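Local coordinates for protein oxidoreductase (Corynebacterium diphtheriae, PDB 3K1Y) that probably acts as a flavin-dependent oxidoreductase, using FMN as in the NADPH-dependent FMN reductase family, at residues M11-V16 and E47-T53; L83-L89 and A115-P120; S18-S22 and A92-F96; V95-Y100 and H132-L136. One frame throughout, in Å; residues are numbered along the deposited sequence.

Contact 1 of 4, residues M11-V16 and E47-T53; sequences MRTLAV and EALSVST
Arg12 reaches across to Glu47 where two parallel strands begin. Its CB lies 3.7 Å from Ala48 O; CG and CD then run along Glu47 OE2, and the bend at chi2 (-71°) turns the chain so that the guanidinium presents its NE and NH2 edge. NE meets Glu47 OE2 at 2.7 Å and NH2 meets Glu47 OE1 at 3.2 Å, a side-on salt bridge. The planes stand 70° apart; OE1 lies in the guanidinium plane, while OE2 is tilted from it. NH1 turns elsewhere, to Glu189 O. An arginine suits this place because one group can satisfy several acceptors. The strands belong to a beta-alpha-beta unit, 12-18 and 49-55 joined through helix 26-44. Arg12 and Leu14 each use both N and O in parallel pairing; Leu14 N, for example, donates to Ser50 O at 2.7 Å. Beneath helix 26-44, Leu49 CD2 rests 3.6 Å from Leu14 CB, the leucines filling the space up to Ser35 and Thr39. On the same face Val16 CG2 meets Val51 CG2 at 4.0 Å. On the other face stand Thr13, Ala15, Ser50 and Ser52, small or hydroxylated, and the selenomethionine Met11 lays CE 3.5 Å from Ser50 CB.

Contact 2 of 4, residues L83-L89 and A115-P120; sequences LSASDGL and ALTGMP
Ser84 and Ala115 approach to 5.4 Å between CA atoms, Gly88 and Pro120 to 5.1 Å, and between these points the type II turn from Leu116 to Met119 swings outward, with Gly118 at the positive phi this turn requires. Ser84 OG donates to Ala115 O at 2.8 Å, and a water gives its two hydrogens to the same carbonyl and to Ser84 O, tying the end of the helix to the loop. The selenomethionine Met119 does most of the filling. Its chain leaves CA with CG anti to the backbone N, then folds at chi2 (67°) and chi3 (74°), which carries CE in among the carbonyls of Leu83, Ser84 and Ser86 while CG packs 3.8 Å from Leu89 CB. A flexible, unbranched side chain can follow such a curve. Leu116 CD2 touches Leu83 CG at 3.9 Å and Leu89 CD2 at 4.0 Å. The ring of Pro120 sets CD against Asp87 O. Asp87 itself accepts from Thr13 N through OD2. Around this core, Leu83 leans on Phe107 of helix 102-110 and Ala15 of strand 12-18, while Pro120, where strand 120-127 begins beside strand 88-94, packs under Leu182 and Leu185 of helix 165-188.

Contact 3 of 4, residues S18-S22 and A92-F96; sequences SAGLS and ATPVF. With SO4 (sulfate ion), chain G.
The Phe96 ring turns its edge to Leu21: CD2 of the leucine comes close to the ring plane, 4.1 Å from CE2. Nearby, the Pro94 ring takes the carbonyl of Ala19 against its CD, with Ala19 O 3.5 Å away, while Ala19 CB sits 4.0 Å from the same CD. Small Ala19 lets the loop draw this near to the proline. Below them the backbones pair as parallel strands for one last step, Ser18 beside Ala92, and Ala19 N donates to Ala92 O at 3.1 Å with an N-H...O angle of 158°. Thr93 points away from the loop and bends its hydroxyl back to its own chain: OG1 donates to Pro94 O at 2.8 Å, in the carbonyl plane on a lone pair, and also bonds with Thr101 N, which steadies the turn out of the strand. The second subunit closes this end, its Met67 packing on Leu21 and its Asp109 on Phe96. Beyond the pairing the loop curls round a sulfate, probably from the crystallisation liquor. Ser22 N bonds to sulfate O3 at 3.3 Å, and Gly20, having no side chain, lets that oxygen come 3.2 Å from its CA. Ser25 OG, Thr27 OG1 and Ser26 N also bond the sulfate. An anion cradled between the first strand and the start of the first helix is consistent with the site for the FMN phosphate in flavodoxin-like folds.

Contact 4 of 4, residues V95-Y100 and H132-L136; sequences VFKASY and HSLVL
Val135 N donates to His132 O at 2.9 Å, closing the type I turn that sets both side chains towards the loop 95-100. That loop is itself pinched by a pair of bonds between Phe96 and Ser99, a type I' turn in which Lys97 and Ala98 both take positive phi. Val135 makes the tightest approach: with CG2 anti to its backbone N and CG1 between N and the carbonyl carbon (chi1 64°), CG2 lies 3.5 Å from Ser99 CA and 3.9 Å from Tyr100 N, and CG1 faces Val95 CG2 at 4.4 Å. A beta-branched residue can thus serve two neighbours at once. Ala98 CB stands above one face of the His132 ring, offset toward the rim, and Val95 CG1 approaches ND1 obliquely, 4.2 Å off. The loop also joins subunits, since Lys97 NZ bonds to Phe108 O and Leu111 O of the second subunit, while Leu134 of the third packs on His132. Within the chain, Val135 opens helix 135-146 and rests on Ala125 of strand 120-127 and Phe157 of strand 150-159; Tyr100, just ahead of helix 102-110, lies against Ala139 and Leu143 of helix 135-146.

Contacts 1 and 2 lie near the N-terminal ends of the strands of one parallel sheet, contacts 3 and 4 at its other end. Contacts 1 and 2, centres 11 Å apart, are stitched together where strands 12-18 and 88-94 start: Ala15 N approaches Gly88 O at 3.1 Å. Following either strand leads to contact 3, whose centre is about 21 Å from each of them, on the other side of the chain's centre, with the sulfate that probably marks the FMN phosphate site beside it. Contact 4 shares Val95 and Phe96 with contact 3, centres 10 Å apart, and both touch the second subunit. A different sulfate lies about 4 Å from the His132 side chain.

Contact 1 of 4, residues M11-V16 and E47-T53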
loop_
_atom_site.group_PDB
_atom_site.type_symbol
_atom_site.label_atom_id
_atom_site.label_comp_id
_atom_site.label_asym_id
_atom_site.label_seq_id
_atom_site.Cartn_x
_atom_site.Cartn_y
_atom_site.Cartn_z
HETATM N N MSE A 11 -6.682 -33.691 16.581
HETATM C CA MSE A 11 -5.372 -33.156 16.233
HETATM C C MSE A 11 -5.539 -32.120 15.144
HETATM O O MSE A 11 -5.859 -32.427 13.998
HETATM C CB MSE A 11 -4.366 -34.222 15.787
HETATM C CG MSE A 11 -2.999 -33.597 15.516
HETATM SE SE MSE A 11 -1.421 -34.642 15.981
HETATM C CE MSE A 11 -1.055 -35.312 14.203
ATOM N N ARG A 12 -5.327 -30.875 15.537
ATOM C CA ARG A 12 -5.446 -29.761 14.629
ATOM C C ARG A 12 -4.256 -29.771 13.686
ATOM O O ARG A 12 -3.191 -30.302 14.014
ATOM C CB ARG A 12 -5.493 -28.465 15.433
ATOM C CG ARG A 12 -6.555 -28.452 16.527
ATOM C CD ARG A 12 -7.971 -28.359 15.965
ATOM N NE ARG A 12 -8.955 -28.307 17.047
ATOM C CZ ARG A 12 -10.255 -28.055 16.888
ATOM N NH1 ARG A 12 -10.757 -27.823 15.678
ATOM N NH2 ARG A 12 -11.061 -28.034 17.945
ATOM N N THR A 13 -4.449 -29.189 12.510
ATOM C CA THR A 13 -3.405 -29.115 11.500
ATOM C C THR A 13 -2.974 -27.668 11.296
ATOM O O THR A 13 -3.767 -26.743 11.485
ATOM C CB THR A 13 -3.914 -29.665 10.159
ATOM O OG1 THR A 13 -5.156 -29.027 9.831
ATOM C CG2 THR A 13 -4.116 -31.184 10.239
ATOM N N LEU A 14 -1.710 -27.486 10.920
ATOM C CA LEU A 14 -1.148 -26.167 10.645
ATOM C C LEU A 14 -0.309 -26.263 9.376
ATOM O O LEU A 14 0.510 -27.172 9.236
ATOM C CB LEU A 14 -0.260 -25.687 11.800
ATOM C CG LEU A 14 0.469 -24.351 11.566
ATOM C CD1 LEU A 14 -0.549 -23.237 11.358
ATOM C CD2 LEU A 14 1.382 -24.025 12.756
ATOM N N ALA A 15 -0.527 -25.346 8.442
ATOM C CA ALA A 15 0.254 -25.340 7.209
ATOM C C ALA A 15 1.215 -24.149 7.307
ATOM O O ALA A 15 0.849 -23.088 7.812
ATOM C CB ALA A 15 -0.669 -25.202 6.000
ATOM N N VAL A 16 2.447 -24.324 6.850
ATOM C CA VAL A 16 3.427 -23.247 6.924
ATOM C C VAL A 16 4.133 -23.098 5.590
ATOM O O VAL A 16 4.799 -24.028 5.138
ATOM C CB VAL A 16 4.493 -23.533 8.026
ATOM C CG1 VAL A 16 5.574 -22.444 8.025
ATOM C CG2 VAL A 16 3.819 -23.623 9.393
ATOM N N GLU A 47 -5.114 -29.042 23.162
ATOM C CA GLU A 47 -5.071 -29.871 21.967
ATOM C C GLU A 47 -3.695 -30.130 21.367
ATOM O O GLU A 47 -2.687 -29.604 21.838
ATOM C CB GLU A 47 -6.006 -29.290 20.911
ATOM C CG GLU A 47 -7.453 -29.597 21.205
ATOM C CD GLU A 47 -8.377 -29.107 20.132
ATOM O OE1 GLU A 47 -8.747 -27.916 20.169
ATOM O OE2 GLU A 47 -8.723 -29.912 19.245
ATOM N N ALA A 48 -3.667 -30.956 20.325
ATOM C CA ALA A 48 -2.418 -31.320 19.663
ATOM C C ALA A 48 -2.358 -30.740 18.270
ATOM O O ALA A 48 -3.384 -30.597 17.607
ATOM C CB ALA A 48 -2.278 -32.846 19.601
ATOM N N LEU A 49 -1.146 -30.440 17.815
ATOM C CA LEU A 49 -0.956 -29.847 16.500
ATOM C C LEU A 49 -0.079 -30.656 15.556
ATOM O O LEU A 49 0.955 -31.204 15.943
ATOM C CB LEU A 49 -0.334 -28.458 16.641
ATOM C CG LEU A 49 -0.924 -27.285 15.853
ATOM C CD1 LEU A 49 0.170 -26.230 15.696
ATOM C CD2 LEU A 49 -1.433 -27.719 14.503
ATOM N N SER A 50 -0.507 -30.716 14.303
ATOM C CA SER A 50 0.239 -31.393 13.251
ATOM C C SER A 50 0.674 -30.221 12.370
ATOM O O SER A 50 -0.142 -29.361 12.032
ATOM C CB SER A 50 -0.674 -32.341 12.467
ATOM O OG SER A 50 0.020 -32.958 11.395
ATOM N N VAL A 51 1.953 -30.167 12.019
ATOM C CA VAL A 51 2.447 -29.072 11.195
ATOM C C VAL A 51 2.989 -29.551 9.858
ATOM O O VAL A 51 3.709 -30.551 9.770
ATOM C CB VAL A 51 3.538 -28.235 11.943
ATOM C CG1 VAL A 51 4.569 -29.147 12.559
ATOM C CG2 VAL A 51 4.218 -27.273 10.980
ATOM N N SER A 52 2.623 -28.824 8.813
ATOM C CA SER A 52 3.058 -29.146 7.468
ATOM C C SER A 52 3.828 -27.960 6.909
ATOM O O SER A 52 3.231 -26.947 6.541
ATOM C CB SER A 52 1.845 -29.435 6.595
ATOM O OG SER A 52 2.241 -29.530 5.240
ATOM N N THR A 53 5.149 -28.077 6.856
ATOM C CA THR A 53 5.978 -26.992 6.345
ATOM C C THR A 53 6.315 -27.220 4.880
ATOM O O THR A 53 6.935 -28.218 4.526
ATOM C CB THR A 53 7.295 -26.860 7.144
ATOM O OG1 THR A 53 7.002 -26.732 8.542
ATOM C CG2 THR A 53 8.065 -25.628 6.689
#

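Contact 2 of 4, residues L83-L89 and A115-P120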
loop_
_atom_site.group_PDB
_atom_site.type_symbol
_atom_site.label_atom_id
_atom_site.label_comp_id
_atom_site.label_asym_id
_atom_site.label_seq_id
_atom_site.Cartn_x
_atom_site.Cartn_y
_atom_site.Cartn_z
ATOM N N LEU A 83 -3.548 -27.835 2.399
ATOM C CA LEU A 83 -3.567 -26.422 2.750
ATOM C C LEU A 83 -5.003 -25.979 3.008
ATOM O O LEU A 83 -5.311 -25.491 4.090
ATOM C CB LEU A 83 -2.933 -25.588 1.631
ATOM C CG LEU A 83 -2.945 -24.057 1.721
ATOM C CD1 LEU A 83 -2.215 -23.558 2.961
ATOM C CD2 LEU A 83 -2.282 -23.505 0.460
ATOM N N SER A 84 -5.886 -26.174 2.034
ATOM C CA SER A 84 -7.282 -25.784 2.196
ATOM C C SER A 84 -7.950 -26.504 3.361
ATOM O O SER A 84 -8.812 -25.939 4.031
ATOM C CB SER A 84 -8.072 -26.052 0.913
ATOM O OG SER A 84 -7.632 -25.230 -0.159
ATOM N N ALA A 85 -7.550 -27.748 3.609
ATOM C CA ALA A 85 -8.127 -28.527 4.697
ATOM C C ALA A 85 -7.540 -28.169 6.065
ATOM O O ALA A 85 -8.047 -28.608 7.105
ATOM C CB ALA A 85 -7.942 -30.012 4.422
ATOM N N SER A 86 -6.485 -27.357 6.071
ATOM C CA SER A 86 -5.840 -26.970 7.320
ATOM C C SER A 86 -6.695 -26.049 8.179
ATOM O O SER A 86 -7.579 -25.367 7.672
ATOM C CB SER A 86 -4.505 -26.295 7.029
ATOM O OG SER A 86 -3.660 -27.185 6.329
ATOM N N ASP A 87 -6.417 -26.034 9.480
ATOM C CA ASP A 87 -7.154 -25.191 10.415
ATOM C C ASP A 87 -6.446 -23.850 10.572
ATOM O O ASP A 87 -7.072 -22.828 10.873
ATOM C CB ASP A 87 -7.251 -25.859 11.796
ATOM C CG ASP A 87 -7.880 -27.234 11.744
ATOM O OD1 ASP A 87 -8.915 -27.407 11.060
ATOM O OD2 ASP A 87 -7.338 -28.147 12.403
ATOM N N GLY A 88 -5.131 -23.868 10.384
ATOM C CA GLY A 88 -4.349 -22.659 10.517
ATOM C C GLY A 88 -3.307 -22.588 9.431
ATOM O O GLY A 88 -3.052 -23.573 8.739
ATOM N N LEU A 89 -2.696 -21.424 9.269
ATOM C CA LEU A 89 -1.685 -21.270 8.243
ATOM C C LEU A 89 -0.692 -20.200 8.617
ATOM O O LEU A 89 -1.044 -19.211 9.252
ATOM C CB LEU A 89 -2.337 -20.898 6.910
ATOM C CG LEU A 89 -1.400 -20.283 5.867
ATOM C CD1 LEU A 89 -0.561 -21.387 5.261
ATOM C CD2 LEU A 89 -2.208 -19.550 4.794
ATOM N N ALA A 115 -9.301 -21.177 -2.229
ATOM C CA ALA A 115 -8.416 -22.091 -1.507
ATOM C C ALA A 115 -8.245 -21.747 -0.021
ATOM O O ALA A 115 -8.188 -22.640 0.829
ATOM C CB ALA A 115 -7.051 -22.127 -2.190
ATOM N N LEU A 116 -8.187 -20.452 0.284
ATOM C CA LEU A 116 -7.988 -19.990 1.651
ATOM C C LEU A 116 -9.135 -19.181 2.265
ATOM O O LEU A 116 -8.892 -18.270 3.055
ATOM C CB LEU A 116 -6.711 -19.156 1.707
ATOM C CG LEU A 116 -5.419 -19.850 1.298
ATOM C CD1 LEU A 116 -4.291 -18.822 1.121
ATOM C CD2 LEU A 116 -5.072 -20.873 2.355
ATOM N N THR A 117 -10.378 -19.498 1.925
ATOM C CA THR A 117 -11.496 -18.747 2.490
ATOM C C THR A 117 -11.697 -19.067 3.970
ATOM O O THR A 117 -11.823 -20.234 4.344
ATOM C CB THR A 117 -12.811 -19.052 1.746
ATOM O OG1 THR A 117 -12.662 -18.721 0.359
ATOM C CG2 THR A 117 -13.964 -18.241 2.349
ATOM N N GLY A 118 -11.721 -18.032 4.804
ATOM C CA GLY A 118 -11.916 -18.226 6.233
ATOM C C GLY A 118 -10.720 -18.769 7.012
ATOM O O GLY A 118 -10.793 -18.942 8.231
HETATM N N MSE A 119 -9.612 -19.006 6.321
HETATM C CA MSE A 119 -8.401 -19.548 6.931
HETATM C C MSE A 119 -7.665 -18.651 7.941
HETATM O O MSE A 119 -7.112 -17.613 7.570
HETATM C CB MSE A 119 -7.421 -19.946 5.821
HETATM C CG MSE A 119 -6.119 -20.563 6.297
HETATM SE SE MSE A 119 -6.402 -22.288 7.122
HETATM C CE MSE A 119 -6.742 -23.351 5.543
ATOM N N PRO A 120 -7.654 -19.043 9.234
ATOM C CA PRO A 120 -6.951 -18.234 10.243
ATOM C C PRO A 120 -5.510 -18.199 9.746
ATOM O O PRO A 120 -4.990 -19.238 9.336
ATOM C CB PRO A 120 -7.128 -19.046 11.523
ATOM C CG PRO A 120 -8.476 -19.723 11.303
ATOM C CD PRO A 120 -8.381 -20.167 9.860
HETATM O O HOH W 1 -9.916 -23.551 3.058
#

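Contact 3 of 4, residues S18-S22 and A92-F96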
loop_
_atom_site.group_PDB
_atom_site.type_symbol
_atom_site.label_atom_id
_atom_site.label_comp_id
_atom_site.label_asym_id
_atom_site.label_seq_id
_atom_site.Cartn_x
_atom_site.Cartn_y
_atom_site.Cartn_z
ATOM N N SER A 18 7.010 -21.286 3.419
ATOM C CA SER A 18 8.256 -20.560 3.622
ATOM C C SER A 18 8.933 -20.392 2.268
ATOM O O SER A 18 9.266 -21.379 1.611
ATOM C CB SER A 18 9.153 -21.336 4.589
ATOM O OG SER A 18 10.236 -20.539 5.013
ATOM N N ALA A 19 9.150 -19.141 1.867
ATOM C CA ALA A 19 9.737 -18.831 0.557
ATOM C C ALA A 19 11.227 -18.471 0.520
ATOM O O ALA A 19 11.694 -17.845 -0.431
ATOM C CB ALA A 19 8.910 -17.711 -0.116
ATOM N N GLY A 20 11.973 -18.865 1.543
ATOM C CA GLY A 20 13.393 -18.557 1.563
ATOM C C GLY A 20 14.187 -19.369 0.554
ATOM O O GLY A 20 13.825 -20.502 0.229
ATOM N N LEU A 21 15.281 -18.798 0.061
ATOM C CA LEU A 21 16.111 -19.476 -0.921
ATOM C C LEU A 21 17.540 -19.772 -0.469
ATOM O O LEU A 21 18.304 -20.372 -1.219
ATOM C CB LEU A 21 16.150 -18.660 -2.217
ATOM C CG LEU A 21 15.009 -18.846 -3.227
ATOM C CD1 LEU A 21 13.687 -19.057 -2.524
ATOM C CD2 LEU A 21 14.951 -17.628 -4.140
ATOM N N SER A 22 17.909 -19.364 0.742
ATOM C CA SER A 22 19.270 -19.601 1.232
ATOM C C SER A 22 19.362 -20.785 2.180
ATOM O O SER A 22 18.395 -21.130 2.862
ATOM C CB SER A 22 19.814 -18.365 1.961
ATOM O OG SER A 22 19.997 -17.268 1.087
ATOM N N ALA A 92 5.674 -17.160 5.379
ATOM C CA ALA A 92 6.874 -16.383 5.643
ATOM C C ALA A 92 7.572 -16.122 4.328
ATOM O O ALA A 92 7.683 -17.012 3.487
ATOM C CB ALA A 92 7.799 -17.141 6.581
ATOM N N THR A 93 8.043 -14.895 4.151
ATOM C CA THR A 93 8.723 -14.544 2.923
ATOM C C THR A 93 9.899 -13.616 3.135
ATOM O O THR A 93 9.869 -12.739 3.996
ATOM C CB THR A 93 7.770 -13.828 1.922
ATOM O OG1 THR A 93 8.471 -13.559 0.700
ATOM C CG2 THR A 93 7.296 -12.486 2.496
ATOM N N PRO A 94 10.982 -13.844 2.390
ATOM C CA PRO A 94 12.124 -12.946 2.537
ATOM C C PRO A 94 11.630 -11.693 1.801
ATOM O O PRO A 94 10.550 -11.708 1.204
ATOM C CB PRO A 94 13.243 -13.674 1.788
ATOM C CG PRO A 94 12.505 -14.550 0.819
ATOM C CD PRO A 94 11.347 -15.048 1.626
ATOM N N VAL A 95 12.381 -10.607 1.843
ATOM C CA VAL A 95 11.930 -9.409 1.159
ATOM C C VAL A 95 12.837 -9.118 -0.014
ATOM O O VAL A 95 14.026 -8.870 0.160
ATOM C CB VAL A 95 11.908 -8.200 2.099
ATOM C CG1 VAL A 95 11.278 -7.000 1.380
ATOM C CG2 VAL A 95 11.137 -8.547 3.368
ATOM N N PHE A 96 12.271 -9.183 -1.214
ATOM C CA PHE A 96 13.020 -8.924 -2.434
ATOM C C PHE A 96 12.397 -7.694 -3.069
ATOM O O PHE A 96 11.176 -7.588 -3.161
ATOM C CB PHE A 96 12.922 -10.113 -3.407
ATOM C CG PHE A 96 13.657 -11.351 -2.955
ATOM C CD1 PHE A 96 14.262 -11.416 -1.705
ATOM C CD2 PHE A 96 13.707 -12.474 -3.780
ATOM C CE1 PHE A 96 14.902 -12.579 -1.279
ATOM C CE2 PHE A 96 14.344 -13.641 -3.366
ATOM C CZ PHE A 96 14.940 -13.693 -2.111
HETATM S S SO4 G . 16.508 -16.626 3.165
HETATM O O1 SO4 G . 15.577 -15.911 3.863
HETATM O O2 SO4 G . 17.668 -16.488 3.937
HETATM O O3 SO4 G . 16.111 -17.947 3.067
HETATM O O4 SO4 G . 16.654 -16.127 1.867
#

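Contact 4 of 4, residues V95-Y100 and H132-L136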
loop_
_atom_site.group_PDB
_atom_site.type_symbol
_atom_site.label_atom_id
_atom_site.label_comp_id
_atom_site.label_asym_id
_atom_site.label_seq_id
_atom_site.Cartn_x
_atom_site.Cartn_y
_atom_site.Cartn_z
ATOM N N VAL A 95 12.381 -10.607 1.843
ATOM C CA VAL A 95 11.930 -9.409 1.159
ATOM C C VAL A 95 12.837 -9.118 -0.014
ATOM O O VAL A 95 14.026 -8.870 0.160
ATOM C CB VAL A 95 11.908 -8.200 2.099
ATOM C CG1 VAL A 95 11.278 -7.000 1.380
ATOM C CG2 VAL A 95 11.137 -8.547 3.368
ATOM N N PHE A 96 12.271 -9.183 -1.214
ATOM C CA PHE A 96 13.020 -8.924 -2.434
ATOM C C PHE A 96 12.397 -7.694 -3.069
ATOM O O PHE A 96 11.176 -7.588 -3.161
ATOM C CB PHE A 96 12.922 -10.113 -3.407
ATOM C CG PHE A 96 13.657 -11.351 -2.955
ATOM C CD1 PHE A 96 14.262 -11.416 -1.705
ATOM C CD2 PHE A 96 13.707 -12.474 -3.780
ATOM C CE1 PHE A 96 14.902 -12.579 -1.279
ATOM C CE2 PHE A 96 14.344 -13.641 -3.366
ATOM C CZ PHE A 96 14.940 -13.693 -2.111
ATOM N N LYS A 97 13.247 -6.773 -3.505
ATOM C CA LYS A 97 12.802 -5.529 -4.118
ATOM C C LYS A 97 11.674 -4.852 -3.344
ATOM O O LYS A 97 10.715 -4.358 -3.923
ATOM C CB LYS A 97 12.395 -5.764 -5.575
ATOM C CG LYS A 97 13.558 -6.235 -6.472
ATOM C CD LYS A 97 14.797 -5.361 -6.275
ATOM C CE LYS A 97 15.835 -5.549 -7.379
ATOM N NZ LYS A 97 16.347 -6.936 -7.476
ATOM N N ALA A 98 11.809 -4.854 -2.021
ATOM C CA ALA A 98 10.875 -4.196 -1.104
ATOM C C ALA A 98 9.472 -4.775 -0.971
ATOM O O ALA A 98 8.523 -4.059 -0.644
ATOM C CB ALA A 98 10.796 -2.697 -1.446
ATOM N N SER A 99 9.334 -6.069 -1.209
ATOM C CA SER A 99 8.033 -6.706 -1.077
ATOM C C SER A 99 8.196 -8.217 -1.028
ATOM O O SER A 99 9.317 -8.721 -0.931
ATOM C CB SER A 99 7.124 -6.300 -2.238
ATOM O OG SER A 99 5.833 -6.856 -2.079
ATOM N N TYR A 100 7.088 -8.946 -1.075
ATOM C CA TYR A 100 7.174 -10.399 -1.034
ATOM C C TYR A 100 7.819 -10.920 -2.308
ATOM O O TYR A 100 7.834 -10.236 -3.330
ATOM C CB TYR A 100 5.794 -11.024 -0.819
ATOM C CG TYR A 100 4.716 -10.592 -1.777
ATOM C CD1 TYR A 100 4.870 -10.738 -3.158
ATOM C CD2 TYR A 100 3.499 -10.112 -1.299
ATOM C CE1 TYR A 100 3.831 -10.424 -4.040
ATOM C CE2 TYR A 100 2.459 -9.793 -2.165
ATOM C CZ TYR A 100 2.629 -9.955 -3.530
ATOM O OH TYR A 100 1.585 -9.667 -4.377
ATOM N N HIS A 132 11.740 -2.177 6.051
ATOM C CA HIS A 132 10.654 -2.655 5.206
ATOM C C HIS A 132 9.587 -3.445 5.978
ATOM O O HIS A 132 8.812 -4.200 5.387
ATOM C CB HIS A 132 11.236 -3.517 4.078
ATOM C CG HIS A 132 12.114 -2.753 3.136
ATOM N ND1 HIS A 132 13.132 -3.343 2.417
ATOM C CD2 HIS A 132 12.131 -1.440 2.804
ATOM C CE1 HIS A 132 13.739 -2.427 1.687
ATOM N NE2 HIS A 132 13.150 -1.262 1.903
ATOM N N SER A 133 9.522 -3.261 7.290
ATOM C CA SER A 133 8.538 -4.004 8.063
ATOM C C SER A 133 7.099 -3.798 7.591
ATOM O O SER A 133 6.251 -4.663 7.810
ATOM C CB SER A 133 8.656 -3.672 9.555
ATOM O OG SER A 133 8.308 -2.328 9.815
ATOM N N LEU A 134 6.809 -2.680 6.932
ATOM C CA LEU A 134 5.438 -2.450 6.460
ATOM C C LEU A 134 5.090 -3.301 5.235
ATOM O O LEU A 134 4.039 -3.117 4.615
ATOM C CB LEU A 134 5.191 -0.961 6.150
ATOM C CG LEU A 134 5.252 0.059 7.301
ATOM C CD1 LEU A 134 4.913 1.438 6.771
ATOM C CD2 LEU A 134 4.287 -0.316 8.402
ATOM N N VAL A 135 5.971 -4.228 4.878
ATOM C CA VAL A 135 5.687 -5.110 3.754
ATOM C C VAL A 135 4.539 -6.018 4.185
ATOM O O VAL A 135 3.834 -6.583 3.357
ATOM C CB VAL A 135 6.896 -5.990 3.379
ATOM C CG1 VAL A 135 7.238 -6.933 4.529
ATOM C CG2 VAL A 135 6.579 -6.779 2.127
ATOM N N LEU A 136 4.357 -6.156 5.494
ATOM C CA LEU A 136 3.274 -6.979 6.014
ATOM C C LEU A 136 1.906 -6.356 5.739
ATOM O O LEU A 136 1.059 -6.963 5.082
ATOM C CB LEU A 136 3.433 -7.194 7.518
ATOM C CG LEU A 136 4.595 -8.079 7.983
ATOM C CD1 LEU A 136 4.524 -8.264 9.497
ATOM C CD2 LEU A 136 4.525 -9.432 7.283
#